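Local coordinates for reticulocyte binding protein (Streptococcus agalactiae COH1, PDB 3FAW) that probably hydrolyses alpha-1,6 linkages of pullulan and related alpha-glucans as a secreted, cell-wall-anchored pullulanase of group B Streptococcus, at residues A43-L48 and T118-F124; L249-L254 and K373-H377. One frame throughout, in Å; residues are numbered along the deposited sequence.

Contact 1 of 2, residues A43-L48 and T118-F124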
# COMPACT_ATOMS: atom_id res chain seq x y z
N ALA A 43 -23.46 -16.07 24.92
CA ALA A 43 -24.17 -14.83 25.23
C ALA A 43 -23.25 -13.62 25.16
O ALA A 43 -22.06 -13.72 25.45
CB ALA A 43 -24.81 -14.93 26.61
N GLN A 44 -23.83 -12.49 24.75
CA GLN A 44 -23.10 -11.22 24.69
C GLN A 44 -23.94 -10.09 25.27
O GLN A 44 -25.16 -10.05 25.07
CB GLN A 44 -22.73 -10.88 23.24
CG GLN A 44 -21.89 -11.94 22.52
CD GLN A 44 -22.71 -13.10 21.97
OE1 GLN A 44 -23.85 -12.92 21.54
NE2 GLN A 44 -22.12 -14.30 21.97
N GLN A 45 -23.29 -9.19 26.00
CA GLN A 45 -23.93 -7.95 26.46
C GLN A 45 -23.69 -6.84 25.43
O GLN A 45 -22.54 -6.51 25.11
CB GLN A 45 -23.41 -7.52 27.84
CG GLN A 45 -24.21 -6.35 28.43
CD GLN A 45 -23.88 -6.05 29.88
OE1 GLN A 45 -23.14 -6.79 30.53
NE2 GLN A 45 -24.42 -4.95 30.39
N THR A 46 -24.79 -6.27 24.93
CA THR A 46 -24.78 -5.31 23.83
C THR A 46 -25.04 -3.87 24.27
O THR A 46 -24.70 -2.93 23.55
CB THR A 46 -25.83 -5.71 22.77
OG1 THR A 46 -27.14 -5.67 23.36
CG2 THR A 46 -25.55 -7.12 22.24
N ASP A 47 -25.67 -3.70 25.43
CA ASP A 47 -25.80 -2.37 26.05
C ASP A 47 -26.06 -2.52 27.56
O ASP A 47 -26.02 -3.62 28.10
CB ASP A 47 -26.88 -1.52 25.35
CG ASP A 47 -28.29 -2.06 25.52
OD1 ASP A 47 -28.57 -2.75 26.52
OD2 ASP A 47 -29.14 -1.77 24.65
N LEU A 48 -26.33 -1.40 28.24
CA LEU A 48 -26.47 -1.42 29.70
C LEU A 48 -27.60 -2.33 30.18
O LEU A 48 -27.49 -2.95 31.24
CB LEU A 48 -26.67 0.01 30.24
CG LEU A 48 -25.46 0.94 30.16
CD1 LEU A 48 -25.80 2.32 30.73
CD2 LEU A 48 -24.25 0.36 30.88
N THR A 118 -21.03 -14.01 29.88
CA THR A 118 -21.27 -13.02 28.84
C THR A 118 -19.97 -12.39 28.36
O THR A 118 -19.04 -12.16 29.14
CB THR A 118 -22.22 -11.89 29.31
OG1 THR A 118 -21.66 -11.22 30.45
CG2 THR A 118 -23.60 -12.46 29.67
N ARG A 119 -19.91 -12.15 27.05
CA ARG A 119 -18.81 -11.46 26.40
C ARG A 119 -19.31 -10.07 26.04
O ARG A 119 -20.46 -9.91 25.64
CB ARG A 119 -18.40 -12.23 25.13
CG ARG A 119 -17.43 -11.51 24.19
CD ARG A 119 -16.96 -12.44 23.07
NE ARG A 119 -18.05 -12.89 22.21
CZ ARG A 119 -18.47 -12.29 21.10
NH1 ARG A 119 -17.89 -11.17 20.66
NH2 ARG A 119 -19.48 -12.80 20.40
N GLN A 120 -18.46 -9.06 26.16
CA GLN A 120 -18.84 -7.71 25.75
C GLN A 120 -18.65 -7.56 24.25
O GLN A 120 -17.57 -7.82 23.73
CB GLN A 120 -18.00 -6.66 26.49
CG GLN A 120 -18.32 -6.56 27.98
CD GLN A 120 -17.37 -5.66 28.73
OE1 GLN A 120 -16.19 -5.57 28.40
NE2 GLN A 120 -17.88 -4.99 29.76
N SER A 121 -19.71 -7.14 23.54
CA SER A 121 -19.62 -6.89 22.10
C SER A 121 -18.69 -5.70 21.87
O SER A 121 -18.54 -4.87 22.76
CB SER A 121 -21.00 -6.62 21.48
OG SER A 121 -21.48 -5.33 21.82
N TRP A 122 -18.07 -5.62 20.70
CA TRP A 122 -17.17 -4.50 20.41
C TRP A 122 -17.90 -3.14 20.46
O TRP A 122 -17.32 -2.15 20.90
CB TRP A 122 -16.39 -4.69 19.10
CG TRP A 122 -17.19 -4.59 17.82
CD1 TRP A 122 -17.70 -5.63 17.09
CD2 TRP A 122 -17.53 -3.40 17.11
NE1 TRP A 122 -18.35 -5.15 15.98
CE2 TRP A 122 -18.26 -3.79 15.96
CE3 TRP A 122 -17.29 -2.03 17.33
CZ2 TRP A 122 -18.76 -2.86 15.04
CZ3 TRP A 122 -17.79 -1.11 16.40
CH2 TRP A 122 -18.52 -1.53 15.28
N GLU A 123 -19.16 -3.11 20.02
CA GLU A 123 -19.98 -1.89 20.12
C GLU A 123 -20.17 -1.45 21.57
O GLU A 123 -20.11 -0.26 21.88
CB GLU A 123 -21.37 -2.08 19.47
CG GLU A 123 -21.36 -2.31 17.96
CD GLU A 123 -21.35 -3.78 17.58
OE1 GLU A 123 -20.91 -4.62 18.39
OE2 GLU A 123 -21.77 -4.09 16.44
N PHE A 124 -20.41 -2.42 22.45
CA PHE A 124 -20.57 -2.16 23.88
C PHE A 124 -19.22 -1.80 24.53
O PHE A 124 -19.18 -0.94 25.42
CB PHE A 124 -21.18 -3.39 24.58
CG PHE A 124 -21.57 -3.16 26.03
CD1 PHE A 124 -22.35 -2.07 26.40
CD2 PHE A 124 -21.18 -4.07 27.01
CE1 PHE A 124 -22.71 -1.87 27.73
CE2 PHE A 124 -21.54 -3.88 28.34
CZ PHE A 124 -22.31 -2.78 28.70
O HOH W 1 -20.42 -6.20 30.89
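Q45 crosses the ring of F124 obliquely, and this pair carries much of the contact. With CG anti to the backbone N (chi1 -171°) and the chain extended beyond it, the glutamine spans the phenylalanine. CB lies 4.1 Å from F124 CE2, CG closes to 3.6 Å from the same carbon, and CD lies 3.5 Å from CE2 too, with the amide plane turned 26° from that of the ring. At the tip, NE2 sits 3.5 Å from F124 CZ and donates to D47 O and to F100 O, while OE1 accepts from a water that also takes a hydrogen from Q120 NE2. A glutamine suits this place because its methylene groups can line an aromatic ring while its buried amide finds partners at both ends.

Behind the side chains, two parallel strands pair: R119 N donates to A43 O, Q45 N to R119 O at 2.9 Å, and S121 N to Q45 O at 3.3 Å. They are the first and last strands of one seven-stranded sheet, so the pairing closes it. S121 follows the strand and N-caps helix 122-129, its OG accepting from F124 N at 3.2 Å. That first turn brings F124 back against D47, whose N lies over one ring face.

On the sheet face of Q44 and R119, the methylene CG of Q44 lies over one face of the guanidinium, 3.3 Å from R119 NH2. The neighbouring NE2 of Q44 is also a donor and turns to D42, and OE1 to Q52.

Backbone bonds therefore set the register, the phenylalanine supplies apolar area, and each end of Q45's amide has a polar partner, which should hold its rotation fixed.

Contact 2 of 2, residues L249-L254 and K373-H377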
# COMPACT_ATOMS: atom_id res chain seq x y z
N LEU A 249 14.60 14.76 16.89
CA LEU A 249 15.47 14.07 15.92
C LEU A 249 15.27 14.55 14.48
O LEU A 249 14.19 14.99 14.10
CB LEU A 249 15.23 12.56 15.98
CG LEU A 249 15.29 11.92 17.37
CD1 LEU A 249 14.78 10.47 17.32
CD2 LEU A 249 16.70 11.98 17.94
N GLY A 250 16.33 14.45 13.69
CA GLY A 250 16.29 14.84 12.28
C GLY A 250 16.32 16.35 12.09
O GLY A 250 16.36 17.10 13.07
N PRO A 251 16.29 16.81 10.82
CA PRO A 251 16.27 18.24 10.52
C PRO A 251 15.07 18.93 11.18
O PRO A 251 13.94 18.50 10.99
CB PRO A 251 16.15 18.31 8.99
CG PRO A 251 16.48 16.95 8.49
CD PRO A 251 16.26 15.98 9.60
N GLN A 252 15.34 19.99 11.94
CA GLN A 252 14.30 20.67 12.71
C GLN A 252 13.44 21.62 11.87
O GLN A 252 12.39 22.07 12.33
CB GLN A 252 14.94 21.43 13.88
CG GLN A 252 15.57 20.51 14.93
CD GLN A 252 14.55 19.61 15.60
OE1 GLN A 252 13.68 20.09 16.33
NE2 GLN A 252 14.64 18.31 15.35
N ASN A 253 13.86 21.90 10.64
CA ASN A 253 13.07 22.70 9.71
C ASN A 253 12.33 21.86 8.68
O ASN A 253 11.90 22.37 7.64
CB ASN A 253 13.96 23.76 9.02
CG ASN A 253 15.07 23.15 8.19
OD1 ASN A 253 15.38 21.96 8.33
ND2 ASN A 253 15.70 23.96 7.35
N LEU A 254 12.18 20.56 8.96
CA LEU A 254 11.47 19.65 8.07
C LEU A 254 10.09 20.22 7.75
O LEU A 254 9.36 20.63 8.65
CB LEU A 254 11.34 18.26 8.70
CG LEU A 254 10.84 17.12 7.81
CD1 LEU A 254 11.88 16.74 6.75
CD2 LEU A 254 10.47 15.91 8.66
N LYS A 373 13.64 11.13 8.24
CA LYS A 373 13.43 12.57 8.15
C LYS A 373 14.44 13.24 7.21
O LYS A 373 14.09 14.14 6.45
CB LYS A 373 13.51 13.23 9.53
CG LYS A 373 12.26 13.06 10.40
CD LYS A 373 12.45 13.81 11.71
CE LYS A 373 11.27 13.69 12.64
NZ LYS A 373 11.31 14.79 13.66
N GLN A 374 15.70 12.81 7.28
CA GLN A 374 16.77 13.38 6.46
C GLN A 374 16.57 13.05 4.98
O GLN A 374 16.69 13.92 4.12
CB GLN A 374 18.14 12.89 6.93
CG GLN A 374 19.34 13.54 6.22
CD GLN A 374 19.46 15.03 6.50
OE1 GLN A 374 19.45 15.85 5.59
NE2 GLN A 374 19.58 15.37 7.78
N LEU A 375 16.26 11.79 4.69
CA LEU A 375 15.91 11.37 3.33
C LEU A 375 14.74 12.20 2.78
O LEU A 375 14.77 12.63 1.64
CB LEU A 375 15.55 9.88 3.30
CG LEU A 375 14.96 9.33 1.99
CD1 LEU A 375 15.94 9.53 0.84
CD2 LEU A 375 14.59 7.86 2.14
N ILE A 376 13.71 12.40 3.61
CA ILE A 376 12.51 13.14 3.19
C ILE A 376 12.82 14.63 2.96
O ILE A 376 12.32 15.23 2.01
CB ILE A 376 11.36 12.96 4.21
CG1 ILE A 376 10.80 11.53 4.12
CG2 ILE A 376 10.24 13.95 3.95
CD1 ILE A 376 9.77 11.18 5.19
N HIS A 377 13.67 15.19 3.81
CA HIS A 377 14.18 16.56 3.64
C HIS A 377 15.01 16.67 2.35
O HIS A 377 14.91 17.66 1.63
CB HIS A 377 15.02 16.96 4.85
CG HIS A 377 15.28 18.44 4.96
ND1 HIS A 377 14.27 19.36 5.16
CD2 HIS A 377 16.44 19.14 4.94
CE1 HIS A 377 14.80 20.57 5.23
NE2 HIS A 377 16.11 20.47 5.11
O HOH W 2 11.76 17.50 12.47
O HOH W 3 17.96 22.46 5.28
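L249 O accepts a hydrogen bond from K373 NZ at 2.9 Å, delivered by a side chain extended beyond CG. The same nitrogen meets water 2, shared with P251 O, hydrogen-bonds to P246 O and forms a salt bridge with E448 OE2. A lysine suits the place: its long aliphatic stem packs while its charge is gripped at the tip. G250 suits its own place twice over: it tolerates a positive phi (76°), and it has no CB to collide with K373 CD, 4.0 Å from its CA.

The tight part is mainly carbon against carbon. L254 wedges against the helix with CD2 3.8 Å from K373 CG and CD1 3.7 Å from H377 CB; CD1 also rests on K373 O. P251, at the start of a type I turn, sets CB over one face of the H377 imidazole in a CH-pi contact, 4.2 Å from the ring centroid.

The outer side is looser. Exposed N253 crosses H377 at about a right angle, its OD1 3.4 Å from H377 CE1, and a water in the ring plane joins H377 NE2 to N253 ND2, the latter bond weak.

Packing and one buried, multiply bonded charge thus join the loop to helix 367-381, whereas on the outer side N253 and H377 are linked through a water.

How the contacts relate
Contacts 1 and 2 belong to different domains: their centres lie 46 Å apart, and their nearest atoms are about 32 Å apart. Contact 1 lies in the N-terminal sheet. Contact 2 lies on the outside of the TIM barrel, joining the segment that leads into the first barrel strand, 269-273, to helix 367-381, which precedes strand 385-390. It is thus partly built from the catalytic barrel; the helix start beside contact 1 reaches that domain through W122, stacked on H431, and E123, in a salt bridge with K497, residues in loops that follow barrel strands, the end where enzymes of this family carry their active site. In contact 2 the side chain of L249 is about 13 Å from a bound calcium ion, too far to be a ligand.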